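PDB 5ZBY: hydrogenase maturation protease HycI from Thermococcus kodakarensis KOD1, which probably acts as an endopeptidase of the A31 family that cleaves the C-terminal extension of a [NiFe] hydrogenase large subunit during its maturation. Local coordinates for residues D27-G30 against V31-E35; E134-E138 against L139-R143; A144-L147 against A148-I151. One frame throughout, in Å; residues are numbered along the deposited sequence.

Interaction 1 (D27-G30 against V31-E35); sequences DAFG and VLVAE
Three backbone hydrogen bonds tie Ala28, Phe29 and Gly30 to the residues four places further on, in the first part of helix 29-40. Leu32 N donates to Ala28 O at 2.9 Å, Val33 N to Phe29 O at 3.0 Å, and Ala34 N to Gly30 O at 3.0 Å.

The aromatic contact is a CH-pi interaction between residues one turn apart. Phe29 carries its CG trans to the backbone N (chi1 178°), which lays the ring alongside Val33, both side chains pointing the same way. Val33 CG2 sits over one face of the ring, 4.0 Å from its centroid and displaced toward the rim at CZ. These two side chains belong to the face of helix 29-40 that turns into the core: Phe29 and Val33 both reach Val73 of the central strand 69-75, while Phe29 also touches Ile140 and Leu147 of helix 138-156. The helix is the connection in the beta-alpha-beta unit formed with strands 14-18 and 46-50.

Aliphatic contacts gather round Ala28. Its CB lies 3.9 Å from Leu32 CD1 and, more loosely, 4.3 Å from Val31 CG2, and the same methyl also rests on Pro136. Gly30, buried among these residues, brings no side chain to the turn.

Separate from these is a close methyl-carbonyl approach: Val31 CG2, set between its own backbone N and carbonyl carbon, comes to 3.0 Å from Ala28 O.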
loop_
_atom_site.group_PDB
_atom_site.type_symbol
_atom_site.label_atom_id
_atom_site.label_comp_id
_atom_site.label_asym_id
_atom_site.label_seq_id
_atom_site.Cartn_x
_atom_site.Cartn_y
_atom_site.Cartn_z
ATOM N N ASP A 27 -11.820 -2.336 4.658
ATOM C CA ASP A 27 -11.026 -2.625 3.431
ATOM C C ASP A 27 -10.871 -1.406 2.537
ATOM O O ASP A 27 -10.098 -1.454 1.560
ATOM C CB ASP A 27 -11.672 -3.768 2.632
ATOM C CG ASP A 27 -11.127 -5.121 3.012
ATOM O OD1 ASP A 27 -10.172 -5.170 3.813
ATOM O OD2 ASP A 27 -11.638 -6.147 2.498
ATOM N N ALA A 28 -11.520 -0.300 2.890
ATOM C CA ALA A 28 -11.275 0.955 2.159
ATOM C C ALA A 28 -9.881 1.504 2.452
ATOM O O ALA A 28 -9.422 2.402 1.771
ATOM C CB ALA A 28 -12.292 1.997 2.521
ATOM N N PHE A 29 -9.245 1.019 3.518
ATOM C CA PHE A 29 -8.002 1.661 4.005
ATOM C C PHE A 29 -7.012 2.117 2.910
ATOM O O PHE A 29 -6.653 3.294 2.866
ATOM C CB PHE A 29 -7.267 0.719 4.950
ATOM C CG PHE A 29 -5.970 1.277 5.443
ATOM C CD1 PHE A 29 -5.954 2.258 6.404
ATOM C CD2 PHE A 29 -4.781 0.792 4.944
ATOM C CE1 PHE A 29 -4.739 2.804 6.849
ATOM C CE2 PHE A 29 -3.567 1.319 5.390
ATOM C CZ PHE A 29 -3.565 2.330 6.360
ATOM N N GLY A 30 -6.600 1.200 2.041
ATOM C CA GLY A 30 -5.527 1.496 1.091
ATOM C C GLY A 30 -5.954 2.555 0.094
ATOM O O GLY A 30 -5.154 3.418 -0.285
ATOM N N VAL A 31 -7.215 2.501 -0.341
ATOM C CA VAL A 31 -7.678 3.496 -1.318
ATOM C C VAL A 31 -7.865 4.848 -0.640
ATOM O O VAL A 31 -7.544 5.896 -1.257
ATOM C CB VAL A 31 -8.949 3.042 -2.056
ATOM C CG1 VAL A 31 -8.647 1.746 -2.757
ATOM C CG2 VAL A 31 -10.102 2.888 -1.127
ATOM N N LEU A 32 -8.214 4.836 0.646
ATOM C CA LEU A 32 -8.298 6.099 1.380
ATOM C C LEU A 32 -6.921 6.732 1.389
ATOM O O LEU A 32 -6.775 7.953 1.134
ATOM C CB LEU A 32 -8.815 5.871 2.806
ATOM C CG LEU A 32 -10.299 5.471 2.902
ATOM C CD1 LEU A 32 -10.682 5.124 4.315
ATOM C CD2 LEU A 32 -11.165 6.588 2.383
ATOM N N VAL A 33 -5.900 5.905 1.634
ATOM C CA VAL A 33 -4.548 6.458 1.738
ATOM C C VAL A 33 -4.130 7.043 0.401
ATOM O O VAL A 33 -3.636 8.189 0.348
ATOM C CB VAL A 33 -3.539 5.408 2.203
ATOM C CG1 VAL A 33 -2.112 5.977 2.121
ATOM C CG2 VAL A 33 -3.817 5.028 3.655
ATOM N N ALA A 34 -4.394 6.290 -0.671
ATOM C CA ALA A 34 -3.951 6.717 -1.980
ATOM C C ALA A 34 -4.656 8.027 -2.305
ATOM O O ALA A 34 -4.017 8.959 -2.806
ATOM C CB ALA A 34 -4.245 5.651 -3.035
ATOM N N GLU A 35 -5.961 8.114 -2.012
ATOM C CA GLU A 35 -6.658 9.301 -2.515
ATOM C C GLU A 35 -6.209 10.482 -1.715
ATOM O O GLU A 35 -6.024 11.584 -2.266
ATOM C CB GLU A 35 -8.184 9.121 -2.477
ATOM C CG GLU A 35 -8.634 8.152 -3.563
ATOM C CD GLU A 35 -8.348 8.686 -4.968
ATOM O OE1 GLU A 35 -8.619 9.882 -5.207
ATOM O OE2 GLU A 35 -7.825 7.934 -5.826
#

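Interaction 2 (E134-E138 against L139-R143); sequences EEPSE and LIKER
Lys141 NZ is held between two carboxylates, Glu135 OE2 at 2.9 Å and Glu138 OE2 at 3.0 Å, in a salt-bridge network at the protein surface. In both cases the ammonium meets the oxygen from above the carboxylate plane, 49° out of it. The two acids arrive differently: the extended Glu135 crosses the lysine at about a right angle, whereas Glu138, bent at chi2 (-63°), runs beside it in the same direction. With an alanine in place of this lysine, the two carboxylates would probably be left close together without their shared positive partner, and the Pro136 ring would lose one of its aliphatic neighbours.

The lysine stem also packs on Pro136: its CG lies 3.9 Å from Pro136 CG, the two side chains crossing almost perpendicularly. Further along, Lys141 CE passes 3.2 Å from Pro136 O.

Behind this shell, the backbone of the first turn fixes where the lysine starts: Lys141 N donates to Ser137 O and Glu142 N to Glu138 O. Ser137 OG accepts from Ile140 N at 3.1 Å in a nearly straight bond (165°) and is also hydrogen-bonded to Asp26 OD1, its strongest polar partner. On the inner side, Ile140 packs on Cys125. Ser137 is thus the N-cap of helix 138-156, its side chain accepting from an amide of the first turn, the classic N-cap bond.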
loop_
_atom_site.group_PDB
_atom_site.type_symbol
_atom_site.label_atom_id
_atom_site.label_comp_id
_atom_site.label_asym_id
_atom_site.label_seq_id
_atom_site.Cartn_x
_atom_site.Cartn_y
_atom_site.Cartn_z
ATOM N N GLU A 134 -20.405 -1.480 3.547
ATOM C CA GLU A 134 -20.127 -0.810 4.827
ATOM C C GLU A 134 -19.185 0.354 4.583
ATOM O O GLU A 134 -18.300 0.291 3.728
ATOM C CB GLU A 134 -19.482 -1.766 5.862
ATOM C CG GLU A 134 -20.416 -2.688 6.648
ATOM C CD GLU A 134 -19.655 -3.561 7.647
ATOM O OE1 GLU A 134 -18.403 -3.406 7.737
ATOM O OE2 GLU A 134 -20.290 -4.401 8.333
ATOM N N GLU A 135 -19.372 1.419 5.351
ATOM C CA GLU A 135 -18.432 2.526 5.389
ATOM C C GLU A 135 -17.216 2.073 6.192
ATOM O O GLU A 135 -17.341 1.171 7.030
ATOM C CB GLU A 135 -19.119 3.725 6.034
ATOM C CG GLU A 135 -18.366 5.004 6.120
ATOM C CD GLU A 135 -19.228 6.081 6.745
ATOM O OE1 GLU A 135 -20.380 5.766 7.122
ATOM O OE2 GLU A 135 -18.763 7.233 6.860
ATOM N N PRO A 136 -16.029 2.669 5.951
ATOM C CA PRO A 136 -14.949 2.326 6.886
ATOM C C PRO A 136 -15.225 2.845 8.293
ATOM O O PRO A 136 -15.931 3.831 8.443
ATOM C CB PRO A 136 -13.711 3.012 6.281
ATOM C CG PRO A 136 -14.274 4.038 5.304
ATOM C CD PRO A 136 -15.538 3.441 4.794
ATOM N N SER A 137 -14.629 2.239 9.291
ATOM C CA SER A 137 -14.731 2.721 10.640
ATOM C C SER A 137 -14.041 4.053 10.784
ATOM O O SER A 137 -13.219 4.390 10.011
ATOM C CB SER A 137 -14.133 1.702 11.595
ATOM O OG SER A 137 -12.751 1.586 11.473
ATOM N N GLU A 138 -14.462 4.824 11.770
ATOM C CA GLU A 138 -13.833 6.090 12.103
ATOM C C GLU A 138 -12.358 5.881 12.338
ATOM O O GLU A 138 -11.530 6.668 11.876
ATOM C CB GLU A 138 -14.464 6.681 13.361
ATOM C CG GLU A 138 -15.949 6.870 13.221
ATOM C CD GLU A 138 -16.274 7.871 12.125
ATOM O OE1 GLU A 138 -15.589 8.912 12.068
ATOM O OE2 GLU A 138 -17.193 7.613 11.316
ATOM N N LEU A 139 -12.035 4.808 13.043
ATOM C CA LEU A 139 -10.649 4.509 13.403
ATOM C C LEU A 139 -9.789 4.295 12.145
ATOM O O LEU A 139 -8.743 4.882 12.018
ATOM C CB LEU A 139 -10.579 3.272 14.319
ATOM C CG LEU A 139 -9.167 2.774 14.656
ATOM C CD1 LEU A 139 -8.315 3.875 15.200
ATOM C CD2 LEU A 139 -9.337 1.647 15.718
ATOM N N ILE A 140 -10.258 3.486 11.224
ATOM C CA ILE A 140 -9.538 3.247 9.995
ATOM C C ILE A 140 -9.411 4.506 9.165
ATOM O O ILE A 140 -8.426 4.692 8.541
ATOM C CB ILE A 140 -10.146 2.086 9.196
ATOM C CG1 ILE A 140 -9.842 0.752 9.851
ATOM C CG2 ILE A 140 -9.708 2.058 7.747
ATOM C CD1 ILE A 140 -8.498 0.611 10.450
ATOM N N LYS A 141 -10.439 5.327 9.128
ATOM C CA LYS A 141 -10.298 6.609 8.419
ATOM C C LYS A 141 -9.211 7.441 9.041
ATOM O O LYS A 141 -8.407 8.082 8.316
ATOM C CB LYS A 141 -11.608 7.405 8.415
ATOM C CG LYS A 141 -12.691 6.772 7.585
ATOM C CD LYS A 141 -13.991 7.578 7.668
ATOM C CE LYS A 141 -15.024 6.909 8.528
ATOM N NZ LYS A 141 -16.319 7.637 8.421
ATOM N N GLU A 142 -9.162 7.448 10.366
ATOM C CA GLU A 142 -8.155 8.255 11.052
ATOM C C GLU A 142 -6.750 7.687 10.781
ATOM O O GLU A 142 -5.782 8.445 10.620
ATOM C CB GLU A 142 -8.473 8.340 12.554
ATOM C CG GLU A 142 -7.455 9.139 13.357
ATOM C CD GLU A 142 -6.319 8.284 13.885
ATOM O OE1 GLU A 142 -6.582 7.106 14.232
ATOM O OE2 GLU A 142 -5.167 8.789 13.951
ATOM N N ARG A 143 -6.639 6.361 10.731
ATOM C CA ARG A 143 -5.361 5.695 10.511
ATOM C C ARG A 143 -4.903 5.969 9.071
ATOM O O ARG A 143 -3.715 6.164 8.817
ATOM C CB ARG A 143 -5.462 4.175 10.786
ATOM C CG ARG A 143 -5.626 3.793 12.293
ATOM C CD ARG A 143 -4.324 3.989 13.088
ATOM N NE ARG A 143 -4.145 5.386 13.442
ATOM C CZ ARG A 143 -3.067 5.869 14.052
ATOM N NH1 ARG A 143 -2.077 5.049 14.377
ATOM N NH2 ARG A 143 -2.976 7.169 14.322
#

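Interaction 3 (A144-L147 against A148-I151); sequences AERL and AELI
Leu147, Arg146 and Leu150 dominate this turn in the middle of the amphipathic helix 138-156, where Arg146 reaches Leu150 and Leu147 reaches Ile151. Leu147 faces the core, and its CG lies 3.8 Å from Ile151 CD1. With CG opposite the backbone N (chi1 -179°), the leucine leans along the helix toward the isoleucine, whose own CG1 swings over Leu147 O.

Beneath the side chains the helical ladder is regular: Leu150 N bonds to Arg146 O and Ile151 N to Leu147 O, both at 2.9 Å.

The flank is more polar. Glu145 OE2 and Glu149 OE2 approach to 3.3 Å with their carboxylate planes 82° apart, a like-charge contact probably eased by the salt bridge from Arg36 NE to Glu145 OE2. Arg146 NH1 remains 4.3 Å from Glu149 OE1, too far for a salt bridge, though the charges probably attract. The arginine instead spreads over Leu150: its stem bends at chi2 (58°), and Leu150 CD1 comes within 3.8 Å of Arg146 NE, while Leu150 CD2 sits over the centre of one guanidinium face, 3.9 Å from Arg146 CZ.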
loop_
_atom_site.group_PDB
_atom_site.type_symbol
_atom_site.label_atom_id
_atom_site.label_comp_id
_atom_site.label_asym_id
_atom_site.label_seq_id
_atom_site.Cartn_x
_atom_site.Cartn_y
_atom_site.Cartn_z
ATOM N N ALA A 144 -5.839 5.968 8.114
ATOM C CA ALA A 144 -5.465 6.269 6.710
ATOM C C ALA A 144 -4.957 7.695 6.607
ATOM O O ALA A 144 -3.942 7.951 5.952
ATOM C CB ALA A 144 -6.651 6.067 5.779
ATOM N N GLU A 145 -5.657 8.616 7.267
ATOM C CA GLU A 145 -5.248 10.036 7.204
ATOM C C GLU A 145 -3.863 10.181 7.853
ATOM O O GLU A 145 -2.973 10.869 7.341
ATOM C CB GLU A 145 -6.299 10.926 7.898
ATOM C CG GLU A 145 -5.968 12.401 7.939
ATOM C CD GLU A 145 -6.045 13.061 6.567
ATOM O OE1 GLU A 145 -6.821 12.592 5.698
ATOM O OE2 GLU A 145 -5.329 14.064 6.362
ATOM N N ARG A 146 -3.670 9.509 8.977
ATOM C CA ARG A 146 -2.377 9.527 9.655
ATOM C C ARG A 146 -1.235 8.967 8.797
ATOM O O ARG A 146 -0.175 9.611 8.646
ATOM C CB ARG A 146 -2.502 8.759 10.976
ATOM C CG ARG A 146 -1.223 8.663 11.756
ATOM C CD ARG A 146 -0.698 10.044 12.072
ATOM N NE ARG A 146 0.416 9.985 13.002
ATOM C CZ ARG A 146 1.126 11.041 13.370
ATOM N NH1 ARG A 146 0.838 12.242 12.876
ATOM N NH2 ARG A 146 2.127 10.890 14.231
ATOM N N LEU A 147 -1.450 7.813 8.163
ATOM C CA LEU A 147 -0.402 7.256 7.292
ATOM C C LEU A 147 -0.141 8.154 6.090
ATOM O O LEU A 147 1.011 8.308 5.648
ATOM C CB LEU A 147 -0.772 5.836 6.812
ATOM C CG LEU A 147 0.299 5.204 5.909
ATOM C CD1 LEU A 147 1.645 5.001 6.610
ATOM C CD2 LEU A 147 -0.268 3.874 5.413
ATOM N N ALA A 148 -1.202 8.718 5.511
ATOM C CA ALA A 148 -0.970 9.616 4.353
ATOM C C ALA A 148 -0.165 10.817 4.793
ATOM O O ALA A 148 0.713 11.256 4.050
ATOM C CB ALA A 148 -2.282 10.056 3.721
ATOM N N GLU A 149 -0.457 11.357 5.971
ATOM C CA GLU A 149 0.338 12.480 6.491
ATOM C C GLU A 149 1.797 12.110 6.755
ATOM O O GLU A 149 2.719 12.894 6.434
ATOM C CB GLU A 149 -0.283 13.039 7.770
ATOM C CG GLU A 149 -1.610 13.742 7.566
ATOM C CD GLU A 149 -2.142 14.363 8.852
ATOM O OE1 GLU A 149 -1.424 14.322 9.877
ATOM O OE2 GLU A 149 -3.276 14.897 8.833
ATOM N N LEU A 150 2.031 10.937 7.324
ATOM C CA LEU A 150 3.399 10.523 7.624
ATOM C C LEU A 150 4.170 10.372 6.322
ATOM O O LEU A 150 5.329 10.830 6.185
ATOM C CB LEU A 150 3.411 9.226 8.433
ATOM C CG LEU A 150 2.802 9.384 9.831
ATOM C CD1 LEU A 150 2.431 8.047 10.425
ATOM C CD2 LEU A 150 3.794 10.117 10.732
ATOM N N ILE A 151 3.523 9.751 5.341
ATOM C CA ILE A 151 4.204 9.554 4.054
ATOM C C ILE A 151 4.413 10.886 3.370
ATOM O O ILE A 151 5.511 11.131 2.814
ATOM C CB ILE A 151 3.430 8.586 3.128
ATOM C CG1 ILE A 151 3.512 7.176 3.722
ATOM C CG2 ILE A 151 4.009 8.644 1.687
ATOM C CD1 ILE A 151 2.624 6.167 3.024
#

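Overall arrangement
The three interactions follow one another along the chain but come together around two helices and the loops leading into them. Interaction 1 lies in the N-terminal part of helix 29-40; interactions 2 and 3 adjoin in sequence, as the N-terminal cap and the middle of helix 138-156. The centre of interaction 1 is about 10 Å from that of each of the others, which are about 13 Å apart. Phe29 bridges the helices, with CE1 3.5 Å from Ala144 CA; Leu32 adds CB at 3.7 Å from Ala144 CB and CD1 at 3.9 Å from Pro136 CG. The last helix of the chain is thereby packed against the first beta-alpha-beta crossover of the mixed sheet, with interaction 2 on the surface and interaction 1 buried.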